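Local coordinates for protein peptide methionine sulfoxide reductase MsrA (Treponema denticola ATCC 35405, PDB 5FA9) that probably repairs oxidised proteins by reducing methionine sulfoxide back to methionine, as a fusion of an MsrA and an MsrB enzyme, at residues Glu67-Ile75 with Ile153-Tyr163; Gly216-Asn224 with Phe235-Leu244. The protein carries 2 engineered substitutions. One frame throughout, in Å; residues are numbered along the deposited sequence.

Interaction 1 of 2, residues Glu67-Ile75 with Ile153-Tyr163; sequences ELLAHYFRI and IDLTLALKPLY
The guanidinium of R74 is sandwiched: L157 CB lies over one face, 3.6 Å from NH2, while P161 O and L162 CA cover the opposite face. Helix 65-74 of the MsrA part meets here the 3-10 turn and extended chain that run on toward the MsrB part. The carbonyl oxygens of L157, K160 and P161 gather round the group, K160 O at its edge, and probably favour its positive charge. P161 O, although 3.0 Å from R74 NH2, lies at a poor angle for a hydrogen bond. R74 gets there by an extended chain whose CG turns away from the backbone N (chi1 171°), and its CD rests 3.6 Å from L162 CD1.

One helical turn before R74, the H71 ring takes L162 CD2 over its face, 3.8 Å from its centroid, in a CH-pi contact. That ring is held at both nitrogens: NE2 donates within the ring plane to the anti lone pair of E67 OE1 (3.2 Å), which is also hydrogen-bonded to T241 OG1, and ND1 pairs with Y18 OH. At the far end, I75 and I153 cross at about a right angle, CG2 to CG2 at 3.9 Å. Y163 OH, hydrogen-bonded to Y310 OH, lies 3.4 Å from A70 CB.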
loop_
_atom_site.group_PDB
_atom_site.type_symbol
_atom_site.label_atom_id
_atom_site.label_comp_id
_atom_site.label_asym_id
_atom_site.label_seq_id
_atom_site.Cartn_x
_atom_site.Cartn_y
_atom_site.Cartn_z
ATOM N N GLU B 67 5.196 -7.728 14.232
ATOM C CA GLU B 67 6.074 -8.802 13.782
ATOM C C GLU B 67 7.252 -8.250 12.983
ATOM O O GLU B 67 8.382 -8.711 13.134
ATOM C CB GLU B 67 5.304 -9.824 12.943
ATOM C CG GLU B 67 6.183 -10.944 12.395
ATOM C CD GLU B 67 5.394 -12.029 11.690
ATOM O OE1 GLU B 67 6.025 -12.904 11.059
ATOM O OE2 GLU B 67 4.148 -12.012 11.766
ATOM N N LEU B 68 6.982 -7.261 12.135
ATOM C CA LEU B 68 8.026 -6.640 11.324
ATOM C C LEU B 68 9.102 -5.994 12.189
ATOM O O LEU B 68 10.293 -6.097 11.895
ATOM C CB LEU B 68 7.426 -5.601 10.378
ATOM C CG LEU B 68 6.653 -6.137 9.174
ATOM C CD1 LEU B 68 6.203 -4.991 8.289
ATOM C CD2 LEU B 68 7.502 -7.121 8.384
ATOM N N LEU B 69 8.677 -5.328 13.258
ATOM C CA LEU B 69 9.616 -4.705 14.180
ATOM C C LEU B 69 10.328 -5.771 15.006
ATOM O O LEU B 69 11.469 -5.583 15.428
ATOM C CB LEU B 69 8.901 -3.706 15.089
ATOM C CG LEU B 69 8.368 -2.456 14.385
ATOM C CD1 LEU B 69 7.712 -1.511 15.379
ATOM C CD2 LEU B 69 9.484 -1.754 13.625
ATOM N N ALA B 70 9.646 -6.889 15.233
ATOM C CA ALA B 70 10.247 -8.020 15.929
ATOM C C ALA B 70 11.371 -8.616 15.087
ATOM O O ALA B 70 12.446 -8.923 15.602
ATOM C CB ALA B 70 9.198 -9.074 16.249
ATOM N N HIS B 71 11.114 -8.782 13.792
ATOM C CA HIS B 71 12.135 -9.241 12.856
ATOM C C HIS B 71 13.298 -8.260 12.805
ATOM O O HIS B 71 14.462 -8.661 12.760
ATOM C CB HIS B 71 11.553 -9.423 11.451
ATOM C CG HIS B 71 10.712 -10.653 11.295
ATOM N ND1 HIS B 71 11.247 -11.923 11.284
ATOM C CD2 HIS B 71 9.378 -10.805 11.130
ATOM C CE1 HIS B 71 10.276 -12.805 11.126
ATOM N NE2 HIS B 71 9.132 -12.153 11.030
ATOM N N TYR B 72 12.970 -6.973 12.802
ATOM C CA TYR B 72 13.969 -5.916 12.713
ATOM C C TYR B 72 14.950 -5.959 13.881
ATOM O O TYR B 72 16.165 -5.930 13.680
ATOM C CB TYR B 72 13.285 -4.548 12.647
ATOM C CG TYR B 72 14.237 -3.378 12.745
ATOM C CD1 TYR B 72 15.104 -3.074 11.703
ATOM C CD2 TYR B 72 14.258 -2.568 13.873
ATOM C CE1 TYR B 72 15.975 -2.005 11.787
ATOM C CE2 TYR B 72 15.122 -1.494 13.964
ATOM C CZ TYR B 72 15.979 -1.218 12.919
ATOM O OH TYR B 72 16.844 -0.151 13.006
ATOM N N PHE B 73 14.421 -6.035 15.097
ATOM C CA PHE B 73 15.256 -6.084 16.293
ATOM C C PHE B 73 16.019 -7.403 16.391
ATOM O O PHE B 73 17.037 -7.492 17.078
ATOM C CB PHE B 73 14.410 -5.870 17.549
ATOM C CG PHE B 73 14.193 -4.424 17.896
ATOM C CD1 PHE B 73 13.105 -3.730 17.392
ATOM C CD2 PHE B 73 15.081 -3.756 18.724
ATOM C CE1 PHE B 73 12.905 -2.399 17.708
ATOM C CE2 PHE B 73 14.886 -2.425 19.045
ATOM C CZ PHE B 73 13.797 -1.745 18.536
ATOM N N ARG B 74 15.521 -8.423 15.702
ATOM C CA ARG B 74 16.157 -9.735 15.708
ATOM C C ARG B 74 17.479 -9.723 14.943
ATOM O O ARG B 74 18.423 -10.428 15.304
ATOM C CB ARG B 74 15.215 -10.782 15.108
ATOM C CG ARG B 74 15.853 -12.140 14.868
ATOM C CD ARG B 74 15.025 -12.969 13.905
ATOM N NE ARG B 74 15.386 -14.382 13.938
ATOM C CZ ARG B 74 14.776 -15.324 13.225
ATOM N NH1 ARG B 74 13.773 -15.001 12.419
ATOM N NH2 ARG B 74 15.168 -16.586 13.316
ATOM N N ILE B 75 17.550 -8.907 13.897
ATOM C CA ILE B 75 18.706 -8.913 13.007
ATOM C C ILE B 75 19.659 -7.740 13.235
ATOM O O ILE B 75 20.602 -7.548 12.470
ATOM C CB ILE B 75 18.268 -8.903 11.529
ATOM C CG1 ILE B 75 17.522 -7.607 11.200
ATOM C CG2 ILE B 75 17.400 -10.113 11.221
ATOM C CD1 ILE B 75 17.136 -7.480 9.743
ATOM N N ILE B 153 23.883 -10.299 7.986
ATOM C CA ILE B 153 22.719 -11.028 8.475
ATOM C C ILE B 153 22.738 -12.478 7.997
ATOM O O ILE B 153 23.151 -12.764 6.875
ATOM C CB ILE B 153 21.402 -10.360 8.011
ATOM C CG1 ILE B 153 21.442 -8.850 8.263
ATOM C CG2 ILE B 153 20.197 -10.986 8.700
ATOM C CD1 ILE B 153 21.804 -8.474 9.681
ATOM N N ASP B 154 22.298 -13.393 8.854
ATOM C CA ASP B 154 22.099 -14.776 8.446
ATOM C C ASP B 154 20.714 -14.911 7.822
ATOM O O ASP B 154 19.712 -14.993 8.532
ATOM C CB ASP B 154 22.260 -15.725 9.636
ATOM C CG ASP B 154 21.988 -17.171 9.271
ATOM O OD1 ASP B 154 22.181 -17.538 8.093
ATOM O OD2 ASP B 154 21.580 -17.943 10.165
ATOM N N LEU B 155 20.665 -14.927 6.493
ATOM C CA LEU B 155 19.398 -14.912 5.766
ATOM C C LEU B 155 18.545 -16.152 6.019
ATOM O O LEU B 155 17.337 -16.137 5.783
ATOM C CB LEU B 155 19.652 -14.764 4.264
ATOM C CG LEU B 155 20.313 -13.461 3.810
ATOM C CD1 LEU B 155 20.354 -13.389 2.292
ATOM C CD2 LEU B 155 19.588 -12.256 4.391
ATOM N N THR B 156 19.170 -17.222 6.498
ATOM C CA THR B 156 18.448 -18.458 6.782
ATOM C C THR B 156 17.542 -18.303 8.001
ATOM O O THR B 156 16.647 -19.119 8.224
ATOM C CB THR B 156 19.409 -19.638 7.014
ATOM O OG1 THR B 156 20.224 -19.380 8.164
ATOM C CG2 THR B 156 20.301 -19.846 5.799
ATOM N N LEU B 157 17.779 -17.254 8.786
ATOM C CA LEU B 157 16.965 -16.967 9.962
ATOM C C LEU B 157 15.522 -16.646 9.584
ATOM O O LEU B 157 14.596 -16.938 10.341
ATOM C CB LEU B 157 17.560 -15.806 10.762
ATOM C CG LEU B 157 18.859 -16.083 11.520
ATOM C CD1 LEU B 157 19.257 -14.873 12.349
ATOM C CD2 LEU B 157 18.714 -17.315 12.399
ATOM N N ALA B 158 15.339 -16.039 8.415
ATOM C CA ALA B 158 14.008 -15.702 7.917
ATOM C C ALA B 158 13.145 -16.946 7.724
ATOM O O ALA B 158 11.917 -16.866 7.720
ATOM C CB ALA B 158 14.115 -14.924 6.614
ATOM N N LEU B 159 13.796 -18.093 7.563
ATOM C CA LEU B 159 13.094 -19.362 7.407
ATOM C C LEU B 159 13.158 -20.163 8.702
ATOM O O LEU B 159 12.783 -21.335 8.743
ATOM C CB LEU B 159 13.689 -20.167 6.251
ATOM C CG LEU B 159 13.728 -19.450 4.900
ATOM C CD1 LEU B 159 14.513 -20.260 3.881
ATOM C CD2 LEU B 159 12.317 -19.173 4.402
ATOM N N LYS B 160 13.638 -19.514 9.758
ATOM C CA LYS B 160 13.737 -20.128 11.077
ATOM C C LYS B 160 12.819 -19.396 12.054
ATOM O O LYS B 160 12.448 -18.249 11.804
ATOM C CB LYS B 160 15.191 -20.107 11.561
ATOM C CG LYS B 160 16.112 -21.018 10.763
ATOM C CD LYS B 160 17.562 -20.867 11.192
ATOM C CE LYS B 160 18.463 -21.808 10.410
ATOM N NZ LYS B 160 19.892 -21.679 10.812
ATOM N N PRO B 161 12.438 -20.058 13.163
ATOM C CA PRO B 161 11.506 -19.456 14.126
ATOM C C PRO B 161 11.947 -18.087 14.644
ATOM O O PRO B 161 13.108 -17.901 15.009
ATOM C CB PRO B 161 11.480 -20.477 15.265
ATOM C CG PRO B 161 11.760 -21.771 14.597
ATOM C CD PRO B 161 12.751 -21.456 13.513
ATOM N N LEU B 162 11.012 -17.143 14.663
ATOM C CA LEU B 162 11.272 -15.800 15.166
ATOM C C LEU B 162 11.440 -15.811 16.682
ATOM O O LEU B 162 12.230 -15.045 17.235
ATOM C CB LEU B 162 10.138 -14.853 14.767
ATOM C CG LEU B 162 10.233 -13.395 15.225
ATOM C CD1 LEU B 162 11.538 -12.767 14.771
ATOM C CD2 LEU B 162 9.047 -12.594 14.709
ATOM N N TYR B 163 10.698 -16.692 17.344
ATOM C CA TYR B 163 10.730 -16.788 18.798
ATOM C C TYR B 163 11.188 -18.167 19.257
ATOM O O TYR B 163 11.246 -19.107 18.465
ATOM C CB TYR B 163 9.353 -16.475 19.387
ATOM C CG TYR B 163 8.830 -15.106 19.023
ATOM C CD1 TYR B 163 9.346 -13.965 19.621
ATOM C CD2 TYR B 163 7.817 -14.955 18.083
ATOM C CE1 TYR B 163 8.872 -12.710 19.292
ATOM C CE2 TYR B 163 7.336 -13.704 17.748
ATOM C CZ TYR B 163 7.867 -12.585 18.357
ATOM O OH TYR B 163 7.393 -11.335 18.029
HETATM O O HOH W 1 12.037 -16.018 11.000
#

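Interaction 2 of 2, residues Gly216-Asn224 with Phe235-Leu244; sequences GKPLFSSLN and FTKAITTQAL
A classic beta bulge, L219 and F220 both facing Y210, marks the edge strand 218-221 of a three-stranded antiparallel sheet in the MsrB (SelR) domain, and the coil 235-244 packs along it. L219 O takes I239 N at 3.0 Å. The N-H points straight (166°), yet it approaches from above the carbonyl plane, and I239 CG2 lies against the same carbonyl.

F220 and F235 form an offset stack, centroids 4.5 Å apart and planes at 17°. F220 CB stands over the centre of the F235 ring, while F235 CD1 lies over one face of the F220 ring, toward its rim; that ring turns its edge to K237 O, 3.3 Å from F220 CD1. L244 CD1 meets F220 CZ.

At the end of the strand S221 OG accepts from L223 N in an ST turn and is also hydrogen-bonded to Y310 O; just beyond it, N224 O receives T236 N at 2.9 Å. The N224 amide lies across K237, CG to CG at 3.6 Å. At the other end K217 stretches out, CG anti to the backbone N (chi1 180°). Its ammonium has a salt bridge to E165 and a hydrogen bond to T263, and NZ reaches Q242 O at 2.7 Å.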
loop_
_atom_site.group_PDB
_atom_site.type_symbol
_atom_site.label_atom_id
_atom_site.label_comp_id
_atom_site.label_asym_id
_atom_site.label_seq_id
_atom_site.Cartn_x
_atom_site.Cartn_y
_atom_site.Cartn_z
ATOM N N GLY B 216 1.304 -25.432 22.857
ATOM C CA GLY B 216 1.496 -24.245 23.669
ATOM C C GLY B 216 1.992 -23.042 22.885
ATOM O O GLY B 216 2.268 -21.992 23.461
ATOM N N LYS B 217 2.127 -23.201 21.572
ATOM C CA LYS B 217 2.567 -22.110 20.708
ATOM C C LYS B 217 1.418 -21.155 20.385
ATOM O O LYS B 217 0.332 -21.596 20.011
ATOM C CB LYS B 217 3.172 -22.665 19.417
ATOM C CG LYS B 217 3.659 -21.602 18.445
ATOM C CD LYS B 217 4.423 -22.223 17.289
ATOM C CE LYS B 217 4.609 -21.234 16.151
ATOM N NZ LYS B 217 5.312 -21.852 14.992
ATOM N N PRO B 218 1.657 -19.841 20.532
ATOM C CA PRO B 218 0.657 -18.809 20.228
ATOM C C PRO B 218 0.178 -18.865 18.779
ATOM O O PRO B 218 0.992 -19.001 17.867
ATOM C CB PRO B 218 1.410 -17.503 20.502
ATOM C CG PRO B 218 2.454 -17.879 21.494
ATOM C CD PRO B 218 2.885 -19.260 21.102
ATOM N N LEU B 219 -1.132 -18.762 18.580
ATOM C CA LEU B 219 -1.710 -18.848 17.243
ATOM C C LEU B 219 -2.500 -17.596 16.875
ATOM O O LEU B 219 -2.440 -17.129 15.736
ATOM C CB LEU B 219 -2.613 -20.078 17.132
ATOM C CG LEU B 219 -1.952 -21.434 17.376
ATOM C CD1 LEU B 219 -2.992 -22.543 17.351
ATOM C CD2 LEU B 219 -0.863 -21.690 16.348
ATOM N N PHE B 220 -3.241 -17.054 17.836
ATOM C CA PHE B 220 -4.073 -15.884 17.578
ATOM C C PHE B 220 -4.054 -14.892 18.737
ATOM O O PHE B 220 -3.796 -15.260 19.883
ATOM C CB PHE B 220 -5.513 -16.311 17.283
ATOM C CG PHE B 220 -5.648 -17.185 16.069
ATOM C CD1 PHE B 220 -5.738 -16.628 14.804
ATOM C CD2 PHE B 220 -5.685 -18.565 16.192
ATOM C CE1 PHE B 220 -5.860 -17.430 13.685
ATOM C CE2 PHE B 220 -5.807 -19.372 15.078
ATOM C CZ PHE B 220 -5.894 -18.804 13.822
ATOM N N SER B 221 -4.326 -13.630 18.422
ATOM C CA SER B 221 -4.412 -12.578 19.428
ATOM C C SER B 221 -5.852 -12.110 19.611
ATOM O O SER B 221 -6.642 -12.124 18.667
ATOM C CB SER B 221 -3.521 -11.394 19.045
ATOM O OG SER B 221 -3.710 -10.307 19.932
ATOM N N SER B 222 -6.186 -11.696 20.829
ATOM C CA SER B 222 -7.521 -11.186 21.131
ATOM C C SER B 222 -7.822 -9.915 20.342
ATOM O O SER B 222 -8.983 -9.569 20.124
ATOM C CB SER B 222 -7.665 -10.915 22.629
ATOM O OG SER B 222 -6.703 -9.973 23.072
ATOM N N LEU B 223 -6.768 -9.224 19.921
ATOM C CA LEU B 223 -6.906 -7.983 19.166
ATOM C C LEU B 223 -7.498 -8.232 17.783
ATOM O O LEU B 223 -8.117 -7.346 17.194
ATOM C CB LEU B 223 -5.547 -7.291 19.034
ATOM C CG LEU B 223 -5.522 -5.906 18.383
ATOM C CD1 LEU B 223 -6.345 -4.909 19.186
ATOM C CD2 LEU B 223 -4.094 -5.417 18.207
ATOM N N ASN B 224 -7.318 -9.445 17.276
ATOM C CA ASN B 224 -7.786 -9.794 15.940
ATOM C C ASN B 224 -9.083 -10.592 15.972
ATOM O O ASN B 224 -9.580 -11.028 14.933
ATOM C CB ASN B 224 -6.706 -10.585 15.203
ATOM C CG ASN B 224 -5.387 -9.844 15.139
ATOM O OD1 ASN B 224 -5.330 -8.691 14.713
ATOM N ND2 ASN B 224 -4.317 -10.501 15.572
ATOM N N PHE B 235 -11.147 -14.964 13.751
ATOM C CA PHE B 235 -10.036 -14.021 13.769
ATOM C C PHE B 235 -9.778 -13.460 12.373
ATOM O O PHE B 235 -10.100 -14.097 11.370
ATOM C CB PHE B 235 -8.772 -14.691 14.313
ATOM C CG PHE B 235 -8.934 -15.266 15.692
ATOM C CD1 PHE B 235 -9.374 -16.567 15.868
ATOM C CD2 PHE B 235 -8.644 -14.504 16.813
ATOM C CE1 PHE B 235 -9.525 -17.098 17.136
ATOM C CE2 PHE B 235 -8.792 -15.030 18.082
ATOM C CZ PHE B 235 -9.233 -16.329 18.244
ATOM N N THR B 236 -9.202 -12.264 12.317
ATOM C CA THR B 236 -8.937 -11.603 11.043
ATOM C C THR B 236 -7.559 -11.964 10.500
ATOM O O THR B 236 -7.289 -11.795 9.311
ATOM C CB THR B 236 -9.040 -10.073 11.173
ATOM O OG1 THR B 236 -8.012 -9.596 12.051
ATOM C CG2 THR B 236 -10.400 -9.676 11.727
ATOM N N LYS B 237 -6.694 -12.463 11.377
ATOM C CA LYS B 237 -5.344 -12.859 10.988
ATOM C C LYS B 237 -4.700 -13.732 12.057
ATOM O O LYS B 237 -5.218 -13.859 13.165
ATOM C CB LYS B 237 -4.472 -11.628 10.732
ATOM C CG LYS B 237 -4.048 -10.897 11.997
ATOM C CD LYS B 237 -3.264 -9.635 11.675
ATOM C CE LYS B 237 -1.962 -9.959 10.960
ATOM N NZ LYS B 237 -1.050 -10.779 11.803
ATOM N N ALA B 238 -3.563 -14.330 11.715
ATOM C CA ALA B 238 -2.773 -15.082 12.679
ATOM C C ALA B 238 -1.912 -14.122 13.491
ATOM O O ALA B 238 -1.668 -12.991 13.067
ATOM C CB ALA B 238 -1.910 -16.114 11.977
ATOM N N ILE B 239 -1.457 -14.564 14.659
ATOM C CA ILE B 239 -0.653 -13.707 15.521
ATOM C C ILE B 239 0.717 -13.454 14.889
ATOM O O ILE B 239 1.280 -12.366 15.023
ATOM C CB ILE B 239 -0.497 -14.313 16.942
ATOM C CG1 ILE B 239 0.139 -13.298 17.895
ATOM C CG2 ILE B 239 0.296 -15.616 16.914
ATOM C CD1 ILE B 239 0.120 -13.730 19.345
ATOM N N THR B 240 1.239 -14.458 14.187
ATOM C CA THR B 240 2.480 -14.327 13.429
ATOM C C THR B 240 2.353 -15.048 12.090
ATOM O O THR B 240 1.395 -15.786 11.863
ATOM C CB THR B 240 3.702 -14.901 14.189
ATOM O OG1 THR B 240 3.528 -16.311 14.384
ATOM C CG2 THR B 240 3.887 -14.219 15.539
ATOM N N THR B 241 3.323 -14.833 11.209
ATOM C CA THR B 241 3.346 -15.507 9.915
ATOM C C THR B 241 3.876 -16.931 10.047
ATOM O O THR B 241 3.855 -17.704 9.089
ATOM C CB THR B 241 4.210 -14.745 8.894
ATOM O OG1 THR B 241 5.554 -14.645 9.382
ATOM C CG2 THR B 241 3.656 -13.348 8.661
ATOM N N GLN B 242 4.348 -17.271 11.241
ATOM C CA GLN B 242 4.974 -18.564 11.491
ATOM C C GLN B 242 4.067 -19.497 12.285
ATOM O O GLN B 242 4.498 -20.558 12.737
ATOM C CB GLN B 242 6.295 -18.368 12.236
ATOM C CG GLN B 242 7.193 -17.306 11.628
ATOM C CD GLN B 242 8.539 -17.221 12.318
ATOM O OE1 GLN B 242 8.708 -17.707 13.436
ATOM N NE2 GLN B 242 9.506 -16.599 11.653
ATOM N N ALA B 243 2.811 -19.098 12.454
ATOM C CA ALA B 243 1.883 -19.841 13.298
ATOM C C ALA B 243 1.082 -20.885 12.527
ATOM O O ALA B 243 0.858 -21.991 13.020
ATOM C CB ALA B 243 0.939 -18.879 14.005
ATOM N N LEU B 244 0.651 -20.536 11.319
ATOM C CA LEU B 244 -0.283 -21.382 10.582
ATOM C C LEU B 244 0.271 -21.938 9.274
ATOM O O LEU B 244 1.203 -21.387 8.687
ATOM C CB LEU B 244 -1.568 -20.606 10.284
ATOM C CG LEU B 244 -2.239 -19.903 11.463
ATOM C CD1 LEU B 244 -3.538 -19.253 11.020
ATOM C CD2 LEU B 244 -2.484 -20.878 12.599
HETATM O O HOH W 2 3.348 -17.913 16.933
HETATM O O HOH W 3 -4.094 -12.948 15.599
#

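How the interactions relate
Interaction 2 is a buried contact inside the MsrB domain, held by backbone bonds, stacked aromatic rings and a lysine. Interaction 1 is only partly buried: it sets an MsrA helix against the connecting chain, through one arginine among carbonyls and a leucine over a histidine. They share no helix or strand, one using helix 65-74 and the other strand 218-221. The two centres are about 17 Å apart, yet their ends meet. E67 OE1 probably bonds T241 OG1, and Q242 OE1 probably accepts L162 N at 2.7 Å. The turn T240-A243 therefore touches both the helix and the connecting chain. A dithiothreitol molecule, probably from the crystallisation liquor, sits near P161 and Q242.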